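Local coordinates for protein enoyl-CoA hydratase (Mycobacterium avium subsp. paratuberculosis, PDB 4LK5) that probably catalyses the hydration of the double bond of enoyl-CoA thioesters, with a crotonase-like fold, at residues 45-49 with 70-74; 119-123 with 254-258; 135-139 with 159-163. All coordinates share one frame; numbering follows the deposited sequence.

In the fold
All three contacts lie mostly in buried parts of one crotonase-like chain, and each has an exposed residue at its margin: Tyr73 in contact 1, Arg123 and Asp255 in contact 2, Asn159 in contact 3. Contact 1 seats helix 61-76 on strand 45-50 with purely apolar chemistry. Contact 2 pairs helices 113-127 and 254-269 and adds a salt bridge where its side chains reach solvent. The two touch directly: Glu72 bridges to Arg120, and Met71 packs on Leu121. Contact 3 reaches the same large sheet as contact 1, but about 21 Å away between centres. There the chain leaves strand 132-136 and meets 159-163, joining backbone to small side chains and aromatic rings without charged pairs.

Contact 1 (45-49 with 70-74); sequences VFSVT and AMEYA
Phe46 points from strand 45-50 toward helix 61-76, and its ring does most of the work. From CB the ring swings to the side opposite the backbone N (chi1 -171°), which carries it across to the helix. CD2 lies 4.0 Å from Ala74 CB, and CE2 comes slightly closer to the same methyl. Ala74 CB sits over one face of the phenylalanine as a CH-pi contact, 11° from the ring normal. On the other side of the ring CE1 meets Tyr73 CD2 at 3.9 Å, placed at the edge of the tyrosine ring and near its plane. At the tip, CZ nears Ala70 O at 3.5 Å, an oxygen already engaged by the helical bond from Ala74 N. Toward the start of the helix segment the partner on the strand is Val48: its CG2 is 3.9 Å from CE of Met71, a selenomethionine whose chain bends at chi2 to bring the methyl round to the strand. Over these residues strand and helix run almost antiparallel, at 174°, as the first two elements of the beta-alpha-beta unit that ends in strand 82-87. That strand hydrogen-bonds to Phe46 and Val48, while Leu121, Ala124 and Ile125 of helix 113-127 touch Met71.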
ATOM      1  N   VAL C  45       6.740  31.067  -0.565  1.00 48.15           N
ATOM      2  CA  VAL C  45       6.109  30.193   0.399  1.00 45.42           C
ATOM      3  C   VAL C  45       4.685  30.647   0.708  1.00 48.46           C
ATOM      4  O   VAL C  45       4.444  31.708   1.300  1.00 49.81           O
ATOM      5  CB  VAL C  45       6.921  30.176   1.691  1.00 48.31           C
ATOM      6  CG1 VAL C  45       6.341  29.202   2.727  1.00 48.57           C
ATOM      7  CG2 VAL C  45       8.367  29.826   1.364  1.00 52.84           C
ATOM      8  N   PHE C  46       3.746  29.809   0.318  1.00 46.04           N
ATOM      9  CA  PHE C  46       2.344  30.128   0.369  1.00 44.89           C
ATOM     10  C   PHE C  46       1.844  29.376   1.571  1.00 47.37           C
ATOM     11  O   PHE C  46       1.849  28.142   1.564  1.00 51.79           O
ATOM     12  CB  PHE C  46       1.743  29.624  -0.923  1.00 46.33           C
ATOM     13  CG  PHE C  46       0.340  30.033  -1.170  1.00 46.79           C
ATOM     14  CD1 PHE C  46       0.061  31.206  -1.844  1.00 53.48           C
ATOM     15  CD2 PHE C  46      -0.709  29.191  -0.818  1.00 47.14           C
ATOM     16  CE1 PHE C  46      -1.255  31.566  -2.111  1.00 53.52           C
ATOM     17  CE2 PHE C  46      -2.021  29.533  -1.077  1.00 47.87           C
ATOM     18  CZ  PHE C  46      -2.301  30.718  -1.729  1.00 52.62           C
ATOM     19  N   SER C  47       1.514  30.100   2.642  1.00 47.78           N
ATOM     20  CA  SER C  47       1.000  29.463   3.849  1.00 47.59           C
ATOM     21  C   SER C  47      -0.483  29.636   3.889  1.00 48.71           C
ATOM     22  O   SER C  47      -1.027  30.609   3.391  1.00 53.32           O
ATOM     23  CB  SER C  47       1.603  30.015   5.152  1.00 46.56           C
ATOM     24  OG  SER C  47       3.019  30.130   5.086  1.00 52.44           O
ATOM     25  N   VAL C  48      -1.130  28.680   4.518  1.00 48.07           N
ATOM     26  CA  VAL C  48      -2.546  28.657   4.608  1.00 48.59           C
ATOM     27  C   VAL C  48      -2.813  28.167   6.015  1.00 49.29           C
ATOM     28  O   VAL C  48      -2.464  27.044   6.363  1.00 49.86           O
ATOM     29  CB  VAL C  48      -3.133  27.734   3.517  1.00 51.79           C
ATOM     30  CG1 VAL C  48      -4.580  27.404   3.809  1.00 54.48           C
ATOM     31  CG2 VAL C  48      -3.043  28.398   2.143  1.00 52.45           C
ATOM     32  N   THR C  49      -3.418  29.019   6.831  1.00 50.99           N
ATOM     33  CA  THR C  49      -3.521  28.732   8.234  1.00 51.30           C
ATOM     34  C   THR C  49      -4.945  28.965   8.738  1.00 56.74           C
ATOM     35  O   THR C  49      -5.461  30.082   8.711  1.00 57.06           O
ATOM     36  CB  THR C  49      -2.493  29.569   8.997  1.00 53.09           C
ATOM     37  OG1 THR C  49      -1.237  29.517   8.294  1.00 51.59           O
ATOM     38  CG2 THR C  49      -2.318  29.068  10.437  1.00 50.50           C
ATOM     39  N   ALA C  70      -7.900  29.382  -2.443  1.00 41.56           N
ATOM     40  CA  ALA C  70      -6.473  29.556  -2.225  1.00 41.75           C
ATOM     41  C   ALA C  70      -5.595  28.457  -2.894  1.00 45.30           C
ATOM     42  O   ALA C  70      -4.529  28.760  -3.500  1.00 44.21           O
ATOM     43  CB  ALA C  70      -6.215  29.595  -0.720  1.00 41.62           C
HETATM   44  N   MSE C  71      -6.011  27.189  -2.799  1.00 41.09           N
HETATM   45  CA  MSE C  71      -5.216  26.139  -3.453  1.00 44.19           C
HETATM   46  C   MSE C  71      -5.303  26.313  -4.961  1.00 43.11           C
HETATM   47  O   MSE C  71      -4.297  26.238  -5.661  1.00 39.05           O
HETATM   48  CB  MSE C  71      -5.631  24.733  -3.045  1.00 44.32           C
HETATM   49  CG  MSE C  71      -5.417  24.501  -1.569  1.00 44.39           C
HETATM   50 SE   MSE C  71      -3.502  24.580  -1.158  1.00 45.02          SE
HETATM   51  CE  MSE C  71      -3.745  24.822   0.758  1.00 42.54           C
ATOM     52  N   GLU C  72      -6.494  26.587  -5.485  1.00 46.73           N
ATOM     53  CA  GLU C  72      -6.593  26.866  -6.925  1.00 54.23           C
ATOM     54  C   GLU C  72      -5.749  28.094  -7.336  1.00 54.26           C
ATOM     55  O   GLU C  72      -4.972  28.013  -8.301  1.00 55.35           O
ATOM     56  CB  GLU C  72      -8.041  27.019  -7.362  1.00 57.68           C
ATOM     57  CG  GLU C  72      -8.816  25.712  -7.317  1.00 57.37           C
ATOM     58  CD  GLU C  72     -10.238  25.891  -7.795  1.00 57.34           C
ATOM     59  OE1 GLU C  72     -10.756  27.023  -7.676  1.00 60.72           O
ATOM     60  OE2 GLU C  72     -10.839  24.912  -8.277  1.00 62.22           O
ATOM     61  N   TYR C  73      -5.854  29.198  -6.585  1.00 52.97           N
ATOM     62  CA  TYR C  73      -5.037  30.388  -6.872  1.00 55.32           C
ATOM     63  C   TYR C  73      -3.539  30.071  -6.969  1.00 53.66           C
ATOM     64  O   TYR C  73      -2.840  30.541  -7.865  1.00 59.69           O
ATOM     65  CB  TYR C  73      -5.228  31.472  -5.807  1.00 55.51           C
ATOM     66  CG  TYR C  73      -4.301  32.607  -6.058  1.00 58.17           C
ATOM     67  CD1 TYR C  73      -4.487  33.433  -7.182  1.00 63.70           C
ATOM     68  CD2 TYR C  73      -3.197  32.829  -5.238  1.00 57.03           C
ATOM     69  CE1 TYR C  73      -3.613  34.466  -7.461  1.00 64.10           C
ATOM     70  CE2 TYR C  73      -2.318  33.872  -5.498  1.00 60.79           C
ATOM     71  CZ  TYR C  73      -2.525  34.684  -6.612  1.00 67.86           C
ATOM     72  OH  TYR C  73      -1.647  35.715  -6.889  1.00 70.99           O
ATOM     73  N   ALA C  74      -3.062  29.260  -6.038  1.00 51.52           N
ATOM     74  CA  ALA C  74      -1.653  28.947  -5.935  1.00 48.72           C
ATOM     75  C   ALA C  74      -1.092  28.128  -7.102  1.00 51.59           C
ATOM     76  O   ALA C  74       0.132  28.057  -7.268  1.00 53.92           O
ATOM     77  CB  ALA C  74      -1.405  28.229  -4.626  1.00 49.73           C
TER

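Contact 2 (119-123 with 254-258); sequences NRLVR and LDPAL
Leu258 packs between Asn119 and Arg123 in an antiparallel helix pair of the crotonase-like fold: helix 113-127 and the start of helix 254-269 run at 171° to each other, with axes 11.2 Å apart over these turns. The apolar part is built on the two leucines. Val122 CG1 touches Leu254 CD1 at 4.1 Å and reaches Leu258 CD2 slightly farther off, bridging side chains one helical turn apart. Leu258 also lies alongside two polar chains that run past it in the opposite direction. Its CD1 lies against the aliphatic CG of Arg123 at 3.9 Å, and its CB and CD2 lie along the amide of Asn119.

The polar bonds are two. Asn119 ND2 gives a weak, bent hydrogen bond to Leu258 O, 3.2 Å long with an N-H...O angle of 129°. A salt bridge joins Arg123 to Asp255 on the exposed side of the helix pair, where water would probably soften its electrostatic pull. The arginine stretches from CG to NE in an extended chain (chi2 -163°), which carries NE over to Asp255 on the other helix.

On the far flank of helix 113-127, Arg120 forms salt bridges with Asp69 and Glu72 of helix 61-76, which ties that helix in as well. In the bridge across the pair, Arg123 NE meets Asp255 OD1 at 3.3 Å; the oxygen lies almost in the guanidinium plane, while the nitrogen approaches on the syn side, tilted out of the carboxylate plane.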
ATOM      1  N   ASN C 119     -14.491  18.357  -1.831  1.00 39.36           N
ATOM      2  CA  ASN C 119     -13.971  17.688  -3.015  1.00 39.75           C
ATOM      3  C   ASN C 119     -13.128  18.659  -3.825  1.00 40.09           C
ATOM      4  O   ASN C 119     -12.018  18.329  -4.213  1.00 42.56           O
ATOM      5  CB  ASN C 119     -15.106  17.033  -3.830  1.00 35.94           C
ATOM      6  CG  ASN C 119     -15.729  15.827  -3.108  1.00 36.91           C
ATOM      7  OD1 ASN C 119     -15.291  15.434  -2.020  1.00 37.47           O
ATOM      8  ND2 ASN C 119     -16.747  15.235  -3.707  1.00 33.99           N
ATOM      9  N   ARG C 120     -13.629  19.869  -4.036  1.00 40.88           N
ATOM     10  CA  ARG C 120     -12.863  20.901  -4.726  1.00 42.46           C
ATOM     11  C   ARG C 120     -11.524  21.089  -4.059  1.00 35.56           C
ATOM     12  O   ARG C 120     -10.508  21.132  -4.713  1.00 37.61           O
ATOM     13  CB  ARG C 120     -13.581  22.261  -4.699  1.00 46.30           C
ATOM     14  CG  ARG C 120     -14.185  22.741  -6.001  1.00 47.40           C
ATOM     15  CD  ARG C 120     -14.904  24.090  -5.812  1.00 47.18           C
ATOM     16  NE  ARG C 120     -13.935  25.140  -6.034  1.00 48.63           N
ATOM     17  CZ  ARG C 120     -13.670  26.175  -5.241  1.00 45.60           C
ATOM     18  NH1 ARG C 120     -14.355  26.443  -4.107  1.00 39.85           N
ATOM     19  NH2 ARG C 120     -12.694  26.979  -5.651  1.00 47.06           N
ATOM     20  N   LEU C 121     -11.537  21.246  -2.750  1.00 34.69           N
ATOM     21  CA  LEU C 121     -10.301  21.473  -2.007  1.00 37.68           C
ATOM     22  C   LEU C 121      -9.304  20.340  -2.289  1.00 37.83           C
ATOM     23  O   LEU C 121      -8.191  20.581  -2.784  1.00 37.66           O
ATOM     24  CB  LEU C 121     -10.596  21.591  -0.515  1.00 41.69           C
ATOM     25  CG  LEU C 121      -9.468  21.421   0.509  1.00 43.19           C
ATOM     26  CD1 LEU C 121      -8.167  22.021   0.056  1.00 44.73           C
ATOM     27  CD2 LEU C 121      -9.920  22.057   1.812  1.00 46.89           C
ATOM     28  N   VAL C 122      -9.748  19.114  -2.029  1.00 33.83           N
ATOM     29  CA  VAL C 122      -8.917  17.938  -2.200  1.00 34.79           C
ATOM     30  C   VAL C 122      -8.336  17.829  -3.607  1.00 33.01           C
ATOM     31  O   VAL C 122      -7.116  17.620  -3.770  1.00 31.17           O
ATOM     32  CB  VAL C 122      -9.687  16.670  -1.753  1.00 33.80           C
ATOM     33  CG1 VAL C 122      -9.058  15.450  -2.308  1.00 32.71           C
ATOM     34  CG2 VAL C 122      -9.687  16.588  -0.241  1.00 34.61           C
ATOM     35  N   ARG C 123      -9.165  18.024  -4.622  1.00 32.08           N
ATOM     36  CA  ARG C 123      -8.646  18.039  -6.005  1.00 33.87           C
ATOM     37  C   ARG C 123      -7.651  19.133  -6.221  1.00 33.08           C
ATOM     38  O   ARG C 123      -6.761  18.977  -7.038  1.00 37.11           O
ATOM     39  CB  ARG C 123      -9.729  18.281  -7.051  1.00 33.64           C
ATOM     40  CG  ARG C 123     -10.717  17.150  -7.158  1.00 33.56           C
ATOM     41  CD  ARG C 123     -11.524  17.192  -8.426  1.00 33.51           C
ATOM     42  NE  ARG C 123     -12.671  16.317  -8.232  1.00 35.21           N
ATOM     43  CZ  ARG C 123     -13.886  16.700  -7.826  1.00 36.67           C
ATOM     44  NH1 ARG C 123     -14.180  17.966  -7.590  1.00 34.19           N
ATOM     45  NH2 ARG C 123     -14.841  15.783  -7.678  1.00 41.12           N
ATOM     46  N   LEU C 254      -8.929   8.449  -6.838  1.00 32.32           N
ATOM     47  CA  LEU C 254      -9.331   9.558  -6.021  1.00 33.82           C
ATOM     48  C   LEU C 254     -10.635  10.146  -6.498  1.00 35.94           C
ATOM     49  O   LEU C 254     -11.519  10.396  -5.687  1.00 36.49           O
ATOM     50  CB  LEU C 254      -8.279  10.649  -6.056  1.00 36.98           C
ATOM     51  CG  LEU C 254      -8.711  11.939  -5.373  1.00 38.53           C
ATOM     52  CD1 LEU C 254      -8.971  11.643  -3.886  1.00 40.06           C
ATOM     53  CD2 LEU C 254      -7.690  13.048  -5.532  1.00 36.12           C
ATOM     54  N   ASP C 255     -10.740  10.388  -7.805  1.00 35.66           N
ATOM     55  CA  ASP C 255     -11.976  10.912  -8.400  1.00 38.30           C
ATOM     56  C   ASP C 255     -13.262  10.048  -8.190  1.00 37.86           C
ATOM     57  O   ASP C 255     -14.319  10.571  -7.767  1.00 37.75           O
ATOM     58  CB  ASP C 255     -11.780  11.234  -9.886  1.00 36.49           C
ATOM     59  CG  ASP C 255     -11.242  12.666 -10.111  1.00 41.04           C
ATOM     60  OD1 ASP C 255     -11.341  13.500  -9.173  1.00 38.69           O
ATOM     61  OD2 ASP C 255     -10.702  12.951 -11.221  1.00 41.32           O
ATOM     62  N   PRO C 256     -13.186   8.756  -8.526  1.00 34.38           N
ATOM     63  CA  PRO C 256     -14.285   7.864  -8.222  1.00 31.03           C
ATOM     64  C   PRO C 256     -14.619   7.861  -6.730  1.00 31.40           C
ATOM     65  O   PRO C 256     -15.788   7.862  -6.350  1.00 32.94           O
ATOM     66  CB  PRO C 256     -13.756   6.504  -8.649  1.00 31.87           C
ATOM     67  CG  PRO C 256     -12.692   6.781  -9.676  1.00 33.35           C
ATOM     68  CD  PRO C 256     -12.115   8.106  -9.321  1.00 34.57           C
ATOM     69  N   ALA C 257     -13.606   7.876  -5.885  1.00 27.69           N
ATOM     70  CA  ALA C 257     -13.861   7.941  -4.470  1.00 27.68           C
ATOM     71  C   ALA C 257     -14.656   9.176  -4.123  1.00 30.52           C
ATOM     72  O   ALA C 257     -15.649   9.068  -3.403  1.00 33.39           O
ATOM     73  CB  ALA C 257     -12.566   7.911  -3.674  1.00 26.76           C
ATOM     74  N   LEU C 258     -14.239  10.339  -4.632  1.00 31.64           N
ATOM     75  CA  LEU C 258     -14.895  11.592  -4.287  1.00 33.53           C
ATOM     76  C   LEU C 258     -16.341  11.584  -4.699  1.00 36.69           C
ATOM     77  O   LEU C 258     -17.185  12.117  -4.000  1.00 39.95           O
ATOM     78  CB  LEU C 258     -14.215  12.783  -4.924  1.00 32.73           C
ATOM     79  CG  LEU C 258     -12.840  13.020  -4.337  1.00 32.78           C
ATOM     80  CD1 LEU C 258     -12.079  13.990  -5.239  1.00 33.12           C
ATOM     81  CD2 LEU C 258     -12.880  13.481  -2.896  1.00 30.85           C
TER

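Contact 3 (135-139 with 159-163); sequences VVQGP and NAFFM
The ring of Phe161 carries Pro139 on one face, with the proline CA above its centre. Pro139 CB sits off-centre over the same ring, 4.1 Å from the centroid and 30° from the normal, and is 3.6 Å from Phe161 CZ. The phenylalanine reaches this position with CG tucked between its own N and carbonyl carbon (chi1 66°), folding the ring over the proline. Phe162, its neighbour in the chain, takes the other side of the strand: its CZ meets Val136 CG1 obliquely at 3.8 Å, the two side chains approaching from opposite directions. Ala160 also meets Val136, its CB 3.9 Å from Val136 CG1 and 3.5 Å from Val136 O. Here the chain leaves strand 132-136 of the large sheet of the crotonase-like fold and passes into strand 139-141 of a small second sheet, where it runs parallel to strand 161-163. Backbone meets backbone at the turn: Ala160 CA points a C-H at Gly138 O, 3.3 Å away. Close to the surface, Gln137 O rests against Asn159 CB at 3.6 Å. Helix 217-233 touches this end, Phe220 meeting Gln137 and Ala217 meeting Asn159.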
ATOM      1  N   VAL C 135       1.409  20.520   8.041  1.00 38.69           N
ATOM      2  CA  VAL C 135       2.143  20.806   9.244  1.00 39.54           C
ATOM      3  C   VAL C 135       1.230  20.510  10.407  1.00 37.25           C
ATOM      4  O   VAL C 135       0.392  21.311  10.738  1.00 41.05           O
ATOM      5  CB  VAL C 135       2.506  22.306   9.284  1.00 39.10           C
ATOM      6  CG1 VAL C 135       3.210  22.644  10.591  1.00 39.35           C
ATOM      7  CG2 VAL C 135       3.363  22.673   8.088  1.00 39.95           C
ATOM      8  N   VAL C 136       1.405  19.364  11.034  1.00 39.98           N
ATOM      9  CA  VAL C 136       0.420  18.855  11.963  1.00 39.38           C
ATOM     10  C   VAL C 136       0.975  18.950  13.398  1.00 43.90           C
ATOM     11  O   VAL C 136       1.746  18.097  13.793  1.00 42.23           O
ATOM     12  CB  VAL C 136       0.027  17.422  11.528  1.00 36.60           C
ATOM     13  CG1 VAL C 136      -1.094  16.861  12.378  1.00 38.35           C
ATOM     14  CG2 VAL C 136      -0.435  17.427  10.074  1.00 36.77           C
ATOM     15  N   GLN C 137       0.613  20.003  14.150  1.00 48.20           N
ATOM     16  CA  GLN C 137       1.211  20.219  15.499  1.00 54.21           C
ATOM     17  C   GLN C 137       0.368  19.553  16.558  1.00 51.75           C
ATOM     18  O   GLN C 137       0.854  19.317  17.644  1.00 52.12           O
ATOM     19  CB  GLN C 137       1.436  21.698  15.937  1.00 54.80           C
ATOM     20  CG  GLN C 137       1.291  22.815  14.912  1.00 55.44           C
ATOM     21  CD  GLN C 137      -0.164  23.086  14.563  1.00 62.12           C
ATOM     22  OE1 GLN C 137      -1.075  23.045  15.426  1.00 48.97           O
ATOM     23  NE2 GLN C 137      -0.402  23.338  13.265  1.00 68.06           N
ATOM     24  N   GLY C 138      -0.892  19.258  16.251  1.00 52.91           N
ATOM     25  CA  GLY C 138      -1.741  18.603  17.229  1.00 54.77           C
ATOM     26  C   GLY C 138      -2.785  17.704  16.619  1.00 57.42           C
ATOM     27  O   GLY C 138      -2.508  17.026  15.660  1.00 65.05           O
ATOM     28  N   PRO C 139      -3.999  17.677  17.192  1.00 61.92           N
ATOM     29  CA  PRO C 139      -5.035  16.783  16.647  1.00 54.92           C
ATOM     30  C   PRO C 139      -5.412  17.052  15.194  1.00 49.60           C
ATOM     31  O   PRO C 139      -5.451  18.215  14.748  1.00 47.29           O
ATOM     32  CB  PRO C 139      -6.230  17.023  17.574  1.00 61.90           C
ATOM     33  CG  PRO C 139      -5.629  17.488  18.863  1.00 63.28           C
ATOM     34  CD  PRO C 139      -4.378  18.246  18.504  1.00 59.16           C
ATOM     35  N   ASN C 159       3.248  15.522  19.607  1.00 53.66           N
ATOM     36  CA  ASN C 159       1.920  15.840  20.184  1.00 57.33           C
ATOM     37  C   ASN C 159       0.723  15.495  19.299  1.00 53.00           C
ATOM     38  O   ASN C 159      -0.386  15.321  19.792  1.00 49.65           O
ATOM     39  CB  ASN C 159       1.823  17.331  20.546  1.00 58.61           C
ATOM     40  CG  ASN C 159       2.605  17.681  21.809  1.00 58.24           C
ATOM     41  OD1 ASN C 159       3.099  16.800  22.526  1.00 53.18           O
ATOM     42  ND2 ASN C 159       2.720  18.985  22.087  1.00 59.53           N
ATOM     43  N   ALA C 160       0.955  15.406  17.998  1.00 53.14           N
ATOM     44  CA  ALA C 160      -0.104  15.155  17.034  1.00 45.12           C
ATOM     45  C   ALA C 160      -0.688  13.777  17.125  1.00 41.11           C
ATOM     46  O   ALA C 160      -0.033  12.844  17.541  1.00 42.66           O
ATOM     47  CB  ALA C 160       0.418  15.377  15.632  1.00 43.04           C
ATOM     48  N   PHE C 161      -1.944  13.668  16.719  1.00 42.83           N
ATOM     49  CA  PHE C 161      -2.547  12.379  16.409  1.00 40.32           C
ATOM     50  C   PHE C 161      -3.576  12.505  15.294  1.00 40.38           C
ATOM     51  O   PHE C 161      -4.062  13.595  14.991  1.00 41.59           O
ATOM     52  CB  PHE C 161      -3.174  11.714  17.633  1.00 42.01           C
ATOM     53  CG  PHE C 161      -4.366  12.457  18.206  1.00 48.53           C
ATOM     54  CD1 PHE C 161      -5.651  12.320  17.630  1.00 48.44           C
ATOM     55  CD2 PHE C 161      -4.216  13.292  19.327  1.00 46.12           C
ATOM     56  CE1 PHE C 161      -6.751  12.995  18.149  1.00 44.78           C
ATOM     57  CE2 PHE C 161      -5.314  13.956  19.846  1.00 49.91           C
ATOM     58  CZ  PHE C 161      -6.582  13.810  19.258  1.00 48.65           C
ATOM     59  N   PHE C 162      -3.911  11.356  14.715  1.00 38.82           N
ATOM     60  CA  PHE C 162      -4.817  11.274  13.617  1.00 38.35           C
ATOM     61  C   PHE C 162      -6.030  10.427  13.964  1.00 41.14           C
ATOM     62  O   PHE C 162      -5.931   9.391  14.615  1.00 40.43           O
ATOM     63  CB  PHE C 162      -4.077  10.709  12.402  1.00 36.69           C
ATOM     64  CG  PHE C 162      -2.943  11.574  11.955  1.00 34.54           C
ATOM     65  CD1 PHE C 162      -1.708  11.537  12.622  1.00 35.99           C
ATOM     66  CD2 PHE C 162      -3.104  12.463  10.920  1.00 34.03           C
ATOM     67  CE1 PHE C 162      -0.654  12.354  12.218  1.00 33.18           C
ATOM     68  CE2 PHE C 162      -2.059  13.290  10.527  1.00 34.21           C
ATOM     69  CZ  PHE C 162      -0.837  13.241  11.181  1.00 32.54           C
HETATM   70  N   MSE C 163      -7.198  10.879  13.537  1.00 43.67           N
HETATM   71  CA  MSE C 163      -8.376  10.069  13.753  1.00 45.33           C
HETATM   72  C   MSE C 163      -9.459  10.325  12.744  1.00 44.35           C
HETATM   73  O   MSE C 163     -10.004  11.429  12.649  1.00 47.26           O
HETATM   74  CB  MSE C 163      -8.939  10.311  15.141  1.00 45.83           C
HETATM   75  CG  MSE C 163     -10.128   9.370  15.243  1.00 50.95           C
HETATM   76 SE   MSE C 163     -10.626   9.230  17.113  1.00 60.17          SE
HETATM   77  CE  MSE C 163     -11.027  11.155  17.287  1.00 55.82           C
TER